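PDB 6R5T: periplasmic beta-glucosidase from Pseudomonas aeruginosa, which probably hydrolyses terminal, non-reducing beta-D-glucosyl residues, releasing beta-D-glucose, as a glycoside hydrolase of family 3. Local coordinates for residues 130-142 with 483-495. The protein carries 1 engineered substitution. Numbering follows the deposited sequence.
Sequences TRDARWGRVSEGF and MAHEASSRTDLRI. With BGC (beta-D-glucopyranose), chain C; GAL (beta-D-galactopyranose), chain B.
Arg137 and Glu486 meet in the sugar pocket of this family 3 glycoside hydrolase, where a loop of the TIM-barrel domain packs against one of the C-terminal domain. The Arg137 chain bends at chi3 (75°), and CB of Glu486 lies over one face of its guanidinium. Their ion pair is long and has charge attraction alone, since the carboxylate oxygen sits well out of the guanidinium plane. Both groups bind the lactose. Arg137 NH1 donates to O6 of the glucose at 3.0 Å, and NH2 gives bonds to O5 and O1. Glu486, its CG anti to the backbone N (chi1 176°), takes glucose O6 on OE2 at 2.7 Å and galactose O6 on OE1 at 2.9 Å. Glu140 grips Arg137 side-on through NE and NH2, which fixes the rotation of the guanidinium. Tyr190 of the same chain hydrogen-bonds Glu486 OE2, and Arg585 of the second subunit makes a salt bridge to it.

Behind the pocket the backbones pack closely. Arg490 N donates to Arg134 O at 3.0 Å, and Ser489 CA makes a CA-H...O contact with the same oxygen. Gly136 CA lies 3.4 Å from His485 O. A water accepts from Gly136 N and donates to Ser489 OG, which is also hydrogen-bonded with Gly187 O. At the far end, Ala133 CB touches Leu493 CD1 at 4.0 Å.

Residues 130-142 run between strand 121-122 and helix 146-161 of the barrel. Residues 483-495 run between strand 472-478 and helix 497-508, in the C-terminal domain.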
ATOM      1  N   THR A 130     -10.898  -7.207  -0.065  1.00 12.60           N
ATOM      2  CA  THR A 130     -10.528  -5.807   0.240  1.00 10.93           C
ATOM      3  C   THR A 130      -9.727  -5.710   1.542  1.00 13.19           C
ATOM      4  O   THR A 130     -10.230  -6.054   2.588  1.00 12.61           O
ATOM      5  CB  THR A 130     -11.741  -4.890   0.309  1.00 12.01           C
ATOM      6  OG1 THR A 130     -12.642  -5.397   1.301  1.00 12.09           O
ATOM      7  CG2 THR A 130     -12.407  -4.818  -1.058  1.00 12.87           C
ATOM      8  N   ARG A 131      -8.481  -5.270   1.401  1.00 12.54           N
ATOM      9  CA  ARG A 131      -7.582  -5.032   2.552  1.00 13.84           C
ATOM     10  C   ARG A 131      -7.271  -3.532   2.725  1.00 14.36           C
ATOM     11  O   ARG A 131      -6.535  -3.176   3.710  1.00 15.71           O
ATOM     12  CB  ARG A 131      -6.285  -5.803   2.363  1.00 12.65           C
ATOM     13  CG  ARG A 131      -6.462  -7.309   2.419  1.00 12.75           C
ATOM     14  CD  ARG A 131      -5.154  -8.024   2.144  1.00 14.63           C
ATOM     15  NE  ARG A 131      -5.315  -9.452   2.420  1.00 14.60           N
ATOM     16  CZ  ARG A 131      -4.428 -10.373   2.107  1.00 17.23           C
ATOM     17  NH1 ARG A 131      -3.267 -10.027   1.545  1.00 20.23           N
ATOM     18  NH2 ARG A 131      -4.666 -11.615   2.433  1.00 18.89           N
ATOM     19  N   ASP A 132      -7.807  -2.675   1.875  1.00 12.68           N
ATOM     20  CA  ASP A 132      -7.493  -1.232   1.889  1.00 12.85           C
ATOM     21  C   ASP A 132      -8.797  -0.486   2.061  1.00 13.81           C
ATOM     22  O   ASP A 132      -9.552  -0.321   1.129  1.00 15.21           O
ATOM     23  CB  ASP A 132      -6.756  -0.808   0.631  1.00 13.69           C
ATOM     24  CG  ASP A 132      -6.199   0.608   0.669  1.00 16.17           C
ATOM     25  OD1 ASP A 132      -6.835   1.509   1.298  1.00 15.57           O
ATOM     26  OD2 ASP A 132      -5.067   0.764   0.099  1.00 17.03           O
ATOM     27  N   ALA A 133      -9.017  -0.001   3.287  1.00 13.29           N
ATOM     28  CA  ALA A 133     -10.274   0.667   3.652  1.00 13.60           C
ATOM     29  C   ALA A 133     -10.517   1.965   2.857  1.00 12.69           C
ATOM     30  O   ALA A 133     -11.629   2.472   2.877  1.00 13.37           O
ATOM     31  CB  ALA A 133     -10.246   0.956   5.154  1.00 13.67           C
ATOM     32  N   ARG A 134      -9.506   2.546   2.213  1.00 11.18           N
ATOM     33  CA  ARG A 134      -9.712   3.831   1.472  1.00 10.50           C
ATOM     34  C   ARG A 134     -10.573   3.639   0.228  1.00 11.78           C
ATOM     35  O   ARG A 134     -11.215   4.596  -0.218  1.00 11.55           O
ATOM     36  CB  ARG A 134      -8.362   4.392   1.028  1.00 10.60           C
ATOM     37  CG  ARG A 134      -7.452   4.758   2.187  1.00 10.83           C
ATOM     38  CD  ARG A 134      -6.100   5.200   1.667  1.00 10.93           C
ATOM     39  NE  ARG A 134      -5.329   4.063   1.210  1.00 11.13           N
ATOM     40  CZ  ARG A 134      -4.072   4.145   0.804  1.00 11.58           C
ATOM     41  NH1 ARG A 134      -3.456   5.307   0.731  1.00 12.89           N
ATOM     42  NH2 ARG A 134      -3.443   3.068   0.406  1.00 12.74           N
ATOM     43  N   TRP A 135     -10.581   2.447  -0.328  1.00 10.87           N
ATOM     44  CA  TRP A 135     -11.269   2.197  -1.623  1.00 11.49           C
ATOM     45  C   TRP A 135     -12.796   2.358  -1.446  1.00 13.29           C
ATOM     46  O   TRP A 135     -13.373   1.726  -0.563  1.00 14.29           O
ATOM     47  CB  TRP A 135     -10.880   0.805  -2.090  1.00 10.92           C
ATOM     48  CG  TRP A 135     -11.324   0.446  -3.484  1.00 11.71           C
ATOM     49  CD1 TRP A 135     -11.058   1.137  -4.622  1.00 13.37           C
ATOM     50  CD2 TRP A 135     -11.928  -0.780  -3.924  1.00 11.45           C
ATOM     51  NE1 TRP A 135     -11.491   0.448  -5.728  1.00 13.92           N
ATOM     52  CE2 TRP A 135     -12.001  -0.745  -5.330  1.00 12.16           C
ATOM     53  CE3 TRP A 135     -12.403  -1.917  -3.271  1.00 11.43           C
ATOM     54  CZ2 TRP A 135     -12.505  -1.801  -6.094  1.00 12.96           C
ATOM     55  CZ3 TRP A 135     -12.943  -2.947  -4.015  1.00 10.99           C
ATOM     56  CH2 TRP A 135     -12.980  -2.896  -5.426  1.00 11.39           C
ATOM     57  N   GLY A 136     -13.448   3.099  -2.337  1.00 14.32           N
ATOM     58  CA  GLY A 136     -14.879   3.372  -2.182  1.00 17.84           C
ATOM     59  C   GLY A 136     -15.725   2.143  -2.407  1.00 16.67           C
ATOM     60  O   GLY A 136     -16.827   2.075  -1.885  1.00 19.36           O
ATOM     61  N   ARG A 137     -15.192   1.125  -3.067  1.00 13.03           N
ATOM     62  CA  ARG A 137     -16.006  -0.077  -3.379  1.00 13.23           C
ATOM     63  C   ARG A 137     -15.897  -1.165  -2.328  1.00 12.96           C
ATOM     64  O   ARG A 137     -16.447  -2.264  -2.538  1.00 12.76           O
ATOM     65  CB  ARG A 137     -15.640  -0.552  -4.773  1.00 12.68           C
ATOM     66  CG  ARG A 137     -15.819   0.548  -5.800  1.00 13.38           C
ATOM     67  CD  ARG A 137     -15.707   0.080  -7.259  1.00 14.46           C
ATOM     68  NE  ARG A 137     -16.934  -0.618  -7.594  1.00 15.67           N
ATOM     69  CZ  ARG A 137     -17.472  -0.702  -8.817  1.00 17.96           C
ATOM     70  NH1 ARG A 137     -16.849  -0.169  -9.852  1.00 16.57           N
ATOM     71  NH2 ARG A 137     -18.655  -1.304  -8.946  1.00 17.91           N
ATOM     72  N   VAL A 138     -15.259  -0.905  -1.191  1.00 11.90           N
ATOM     73  CA  VAL A 138     -15.237  -1.920  -0.105  0.50 11.78           C
ATOM     74  C   VAL A 138     -16.685  -2.210   0.320  1.00 11.90           C
ATOM     75  O   VAL A 138     -16.924  -3.347   0.745  1.00 13.03           O
ATOM     76  CB  VAL A 138     -14.381  -1.485   1.099  0.50 12.65           C
ATOM     77  CG1 VAL A 138     -12.921  -1.303   0.708  0.50 13.63           C
ATOM     78  CG2 VAL A 138     -14.934  -0.241   1.734  0.50 12.49           C
ATOM     79  N   SER A 139     -17.575  -1.236   0.156  1.00 11.80           N
ATOM     80  CA  SER A 139     -19.002  -1.420   0.566  1.00 13.59           C
ATOM     81  C   SER A 139     -19.675  -2.550  -0.226  1.00 14.36           C
ATOM     82  O   SER A 139     -20.657  -3.199   0.279  1.00 15.55           O
ATOM     83  CB  SER A 139     -19.756  -0.129   0.409  1.00 15.05           C
ATOM     84  OG  SER A 139     -19.823   0.205  -0.979  1.00 22.71           O
ATOM     85  N   GLU A 140     -19.145  -2.867  -1.391  1.00 15.17           N
ATOM     86  CA  GLU A 140     -19.746  -3.873  -2.311  1.00 15.26           C
ATOM     87  C   GLU A 140     -19.268  -5.289  -2.071  1.00 16.37           C
ATOM     88  O   GLU A 140     -19.915  -6.177  -2.597  1.00 14.68           O
ATOM     89  CB  GLU A 140     -19.377  -3.531  -3.744  1.00 17.49           C
ATOM     90  CG  GLU A 140     -20.045  -2.289  -4.168  1.00 24.33           C
ATOM     91  CD  GLU A 140     -19.415  -1.804  -5.436  1.00 24.43           C
ATOM     92  OE1 GLU A 140     -19.389  -2.631  -6.428  1.00 25.09           O
ATOM     93  OE2 GLU A 140     -18.921  -0.630  -5.394  1.00 26.07           O
ATOM     94  N   GLY A 141     -18.197  -5.493  -1.291  1.00 12.95           N
ATOM     95  CA  GLY A 141     -17.700  -6.838  -1.041  1.00 14.35           C
ATOM     96  C   GLY A 141     -18.049  -7.335   0.342  1.00 13.76           C
ATOM     97  O   GLY A 141     -18.914  -6.723   1.039  1.00 15.91           O
ATOM     98  N   PHE A 142     -17.394  -8.412   0.714  1.00 13.62           N
ATOM     99  CA  PHE A 142     -17.700  -9.133   1.957  1.00 13.02           C
ATOM    100  C   PHE A 142     -16.565  -9.009   2.964  1.00 12.84           C
ATOM    101  O   PHE A 142     -16.588  -9.714   3.962  1.00 13.59           O
ATOM    102  CB  PHE A 142     -18.020 -10.583   1.653  1.00 14.55           C
ATOM    103  CG  PHE A 142     -19.248 -10.821   0.824  1.00 15.18           C
ATOM    104  CD1 PHE A 142     -20.470 -10.282   1.186  1.00 16.25           C
ATOM    105  CD2 PHE A 142     -19.188 -11.644  -0.279  1.00 17.55           C
ATOM    106  CE1 PHE A 142     -21.629 -10.588   0.473  1.00 18.33           C
ATOM    107  CE2 PHE A 142     -20.340 -11.904  -1.023  1.00 18.49           C
ATOM    108  CZ  PHE A 142     -21.554 -11.402  -0.622  1.00 18.46           C
ATOM    109  N   MET A 483     -19.954   8.692  -0.442  1.00 14.06           N
ATOM    110  CA  MET A 483     -18.544   8.658   0.034  1.00 14.73           C
ATOM    111  C   MET A 483     -18.002   7.245  -0.077  1.00 15.33           C
ATOM    112  O   MET A 483     -16.787   7.091   0.038  1.00 14.71           O
ATOM    113  CB  MET A 483     -18.408   9.086   1.485  1.00 13.57           C
ATOM    114  CG  MET A 483     -18.806  10.536   1.689  1.00 14.08           C
ATOM    115  SD  MET A 483     -18.636  11.016   3.418  1.00 16.37           S
ATOM    116  CE  MET A 483     -19.296  12.680   3.377  1.00 16.72           C
ATOM    117  N   ALA A 484     -18.838   6.260  -0.296  1.00 16.92           N
ATOM    118  CA  ALA A 484     -18.393   4.840  -0.323  1.00 18.83           C
ATOM    119  C   ALA A 484     -19.018   4.170  -1.527  1.00 19.78           C
ATOM    120  O   ALA A 484     -19.863   3.266  -1.407  1.00 18.72           O
ATOM    121  CB  ALA A 484     -18.747   4.112   0.951  1.00 21.36           C
ATOM    122  N   HIS A 485     -18.602   4.659  -2.674  1.00 20.05           N
ATOM    123  CA  HIS A 485     -19.184   4.249  -3.956  1.00 24.20           C
ATOM    124  C   HIS A 485     -18.050   4.170  -4.991  1.00 19.15           C
ATOM    125  O   HIS A 485     -16.878   4.448  -4.673  1.00 18.19           O
ATOM    126  CB  HIS A 485     -20.417   5.140  -4.112  1.00 35.84           C
ATOM    127  CG  HIS A 485     -20.509   5.909  -5.360  1.00 41.47           C
ATOM    128  ND1 HIS A 485     -19.978   7.155  -5.461  1.00 52.26           N
ATOM    129  CD2 HIS A 485     -20.969   5.571  -6.571  1.00 53.04           C
ATOM    130  CE1 HIS A 485     -20.159   7.586  -6.686  1.00 52.95           C
ATOM    131  NE2 HIS A 485     -20.759   6.636  -7.391  1.00 49.79           N
ATOM    132  N   GLU A 486     -18.385   3.756  -6.182  1.00 17.23           N
ATOM    133  CA  GLU A 486     -17.370   3.784  -7.253  1.00 17.61           C
ATOM    134  C   GLU A 486     -16.671   5.143  -7.298  1.00 16.33           C
ATOM    135  O   GLU A 486     -17.341   6.216  -7.280  1.00 16.28           O
ATOM    136  CB  GLU A 486     -18.031   3.447  -8.573  1.00 18.90           C
ATOM    137  CG  GLU A 486     -17.070   3.556  -9.731  1.00 18.73           C
ATOM    138  CD  GLU A 486     -17.658   3.261 -11.080  1.00 20.27           C
ATOM    139  OE1 GLU A 486     -18.910   3.012 -11.126  1.00 20.73           O
ATOM    140  OE2 GLU A 486     -16.874   3.168 -12.085  1.00 18.04           O
ATOM    141  N   ALA A 487     -15.353   5.113  -7.478  1.00 15.09           N
ATOM    142  CA  ALA A 487     -14.440   6.278  -7.638  1.00 16.00           C
ATOM    143  C   ALA A 487     -14.331   7.122  -6.352  1.00 17.16           C
ATOM    144  O   ALA A 487     -13.399   7.967  -6.338  1.00 20.63           O
ATOM    145  CB  ALA A 487     -14.796   7.120  -8.817  1.00 16.10           C
ATOM    146  N   SER A 488     -15.040   6.851  -5.238  1.00 14.46           N
ATOM    147  CA  SER A 488     -15.005   7.727  -4.043  0.50 15.39           C
ATOM    148  C   SER A 488     -13.933   7.259  -3.053  1.00 14.48           C
ATOM    149  O   SER A 488     -14.256   6.850  -1.954  1.00 14.96           O
ATOM    150  CB  SER A 488     -16.355   7.780  -3.370  0.50 17.17           C
ATOM    151  OG  SER A 488     -17.357   8.203  -4.272  0.50 21.75           O
ATOM    152  N   SER A 489     -12.680   7.275  -3.460  1.00 13.14           N
ATOM    153  CA  SER A 489     -11.600   6.863  -2.560  1.00 13.13           C
ATOM    154  C   SER A 489     -11.355   7.998  -1.570  1.00 13.10           C
ATOM    155  O   SER A 489     -11.396   9.169  -1.924  1.00 12.49           O
ATOM    156  CB  SER A 489     -10.404   6.528  -3.352  1.00 14.98           C
ATOM    157  OG  SER A 489     -10.721   5.460  -4.221  1.00 15.46           O
ATOM    158  N   ARG A 490     -11.093   7.618  -0.338  1.00 12.86           N
ATOM    159  CA  ARG A 490     -10.880   8.569   0.782  1.00 13.73           C
ATOM    160  C   ARG A 490      -9.436   8.540   1.246  1.00 14.73           C
ATOM    161  O   ARG A 490      -8.855   7.479   1.370  1.00 16.11           O
ATOM    162  CB  ARG A 490     -11.757   8.201   1.970  1.00 16.29           C
ATOM    163  CG  ARG A 490     -13.174   8.691   1.846  1.00 18.26           C
ATOM    164  CD  ARG A 490     -14.035   8.560   3.090  1.00 17.88           C
ATOM    165  NE  ARG A 490     -13.847   9.675   3.984  1.00 17.71           N
ATOM    166  CZ  ARG A 490     -14.139   9.655   5.287  1.00 19.15           C
ATOM    167  NH1 ARG A 490     -14.716   8.594   5.828  1.00 19.41           N
ATOM    168  NH2 ARG A 490     -13.906  10.712   6.038  1.00 19.67           N
ATOM    169  N   THR A 491      -8.906   9.707   1.607  1.00 13.40           N
ATOM    170  CA  THR A 491      -7.603   9.867   2.268  1.00 13.20           C
ATOM    171  C   THR A 491      -7.739   9.945   3.782  1.00 14.82           C
ATOM    172  O   THR A 491      -6.709  10.027   4.417  1.00 15.98           O
ATOM    173  CB  THR A 491      -6.873  11.126   1.787  1.00 14.38           C
ATOM    174  OG1 THR A 491      -7.649  12.276   2.152  1.00 14.25           O
ATOM    175  CG2 THR A 491      -6.691  11.098   0.287  1.00 14.36           C
ATOM    176  N   ASP A 492      -8.944  10.007   4.331  1.00 15.05           N
ATOM    177  CA  ASP A 492      -9.225  10.175   5.773  1.00 15.83           C
ATOM    178  C   ASP A 492     -10.267   9.099   6.076  1.00 15.88           C
ATOM    179  O   ASP A 492     -11.233   9.047   5.329  1.00 17.63           O
ATOM    180  CB  ASP A 492      -9.732  11.594   6.002  1.00 18.34           C
ATOM    181  CG  ASP A 492     -10.071  11.999   7.413  1.00 21.76           C
ATOM    182  OD1 ASP A 492     -10.027  11.166   8.285  1.00 20.54           O
ATOM    183  OD2 ASP A 492     -10.457  13.195   7.611  1.00 28.09           O
ATOM    184  N   LEU A 493     -10.094   8.294   7.098  1.00 11.94           N
ATOM    185  CA  LEU A 493     -11.090   7.253   7.436  1.00 12.65           C
ATOM    186  C   LEU A 493     -11.939   7.680   8.638  1.00 13.43           C
ATOM    187  O   LEU A 493     -12.766   6.874   9.073  1.00 14.30           O
ATOM    188  CB  LEU A 493     -10.415   5.914   7.738  1.00 13.74           C
ATOM    189  CG  LEU A 493      -9.570   5.359   6.581  1.00 15.17           C
ATOM    190  CD1 LEU A 493      -8.869   4.135   7.099  1.00 16.95           C
ATOM    191  CD2 LEU A 493     -10.431   5.033   5.359  1.00 15.47           C
ATOM    192  N   ARG A 494     -11.794   8.899   9.109  1.00 14.70           N
ATOM    193  CA  ARG A 494     -12.616   9.355  10.255  1.00 14.35           C
ATOM    194  C   ARG A 494     -14.044   9.689   9.816  1.00 14.03           C
ATOM    195  O   ARG A 494     -14.349   9.906   8.637  1.00 13.16           O
ATOM    196  CB  ARG A 494     -11.978  10.577  10.907  1.00 15.49           C
ATOM    197  CG  ARG A 494     -10.672  10.268  11.611  1.00 17.33           C
ATOM    198  CD  ARG A 494      -9.942  11.494  12.088  1.00 19.83           C
ATOM    199  NE  ARG A 494      -9.635  12.358  10.966  1.00 21.27           N
ATOM    200  CZ  ARG A 494      -9.079  13.567  11.054  1.00 22.81           C
ATOM    201  NH1 ARG A 494      -8.696  14.038  12.225  1.00 22.97           N
ATOM    202  NH2 ARG A 494      -8.913  14.299   9.966  1.00 25.29           N
ATOM    203  N   ILE A 495     -14.904   9.789  10.813  1.00 12.86           N
ATOM    204  CA  ILE A 495     -16.184  10.481  10.583  1.00 14.04           C
ATOM    205  C   ILE A 495     -15.829  11.860  10.059  1.00 13.77           C
ATOM    206  O   ILE A 495     -14.882  12.505  10.495  1.00 14.76           O
ATOM    207  CB  ILE A 495     -16.962  10.503  11.908  1.00 13.74           C
ATOM    208  CG1 ILE A 495     -17.413   9.114  12.348  1.00 14.96           C
ATOM    209  CG2 ILE A 495     -18.115  11.472  11.861  1.00 14.52           C
ATOM    210  CD1 ILE A 495     -18.041   9.030  13.731  1.00 14.45           C
TER
HETATM  211  C2  BGC C   1     -21.077  -2.646 -12.791  1.00 24.31           C
HETATM  212  C3  BGC C   1     -21.158  -1.941 -14.160  1.00 26.51           C
HETATM  213  C4  BGC C   1     -20.644  -0.495 -13.921  1.00 26.68           C
HETATM  214  C5  BGC C   1     -19.187  -0.620 -13.440  1.00 26.59           C
HETATM  215  C6  BGC C   1     -18.560   0.716 -13.106  1.00 26.36           C
HETATM  216  C1  BGC C   1     -19.631  -2.595 -12.283  1.00 23.39           C
HETATM  217  O1  BGC C   1     -19.693  -3.146 -11.005  1.00 21.73           O
HETATM  218  O2  BGC C   1     -21.489  -4.008 -12.809  1.00 23.90           O
HETATM  219  O3  BGC C   1     -22.538  -1.888 -14.573  1.00 27.70           O
HETATM  220  O4  BGC C   1     -20.691   0.197 -15.180  1.00 27.37           O
HETATM  221  O5  BGC C   1     -19.187  -1.244 -12.191  1.00 23.06           O
HETATM  222  O6  BGC C   1     -17.199   0.526 -12.702  1.00 24.20           O
HETATM  223  C1  GAL B   2     -21.501   1.377 -15.218  1.00 29.67           C
HETATM  224  C2  GAL B   2     -22.992   1.082 -14.962  1.00 34.60           C
HETATM  225  C3  GAL B   2     -23.764   2.398 -15.110  1.00 32.26           C
HETATM  226  C4  GAL B   2     -23.180   3.417 -14.104  1.00 31.55           C
HETATM  227  C5  GAL B   2     -21.665   3.547 -14.361  1.00 32.12           C
HETATM  228  C6  GAL B   2     -20.991   4.432 -13.320  1.00 30.95           C
HETATM  229  O2  GAL B   2     -23.445   0.117 -15.898  1.00 34.85           O
HETATM  230  O3  GAL B   2     -25.146   2.132 -14.791  1.00 27.40           O
HETATM  231  O4  GAL B   2     -23.435   2.844 -12.800  1.00 32.57           O
HETATM  232  O5  GAL B   2     -20.975   2.254 -14.241  1.00 31.86           O
HETATM  233  O6  GAL B   2     -19.564   4.457 -13.573  1.00 34.30           O
HETATM  234  O   HOH W   1     -13.224   4.357  -4.658  1.00 26.98           O
HETATM  235  O   HOH W   2     -19.268   1.091  -3.261  1.00 31.74           O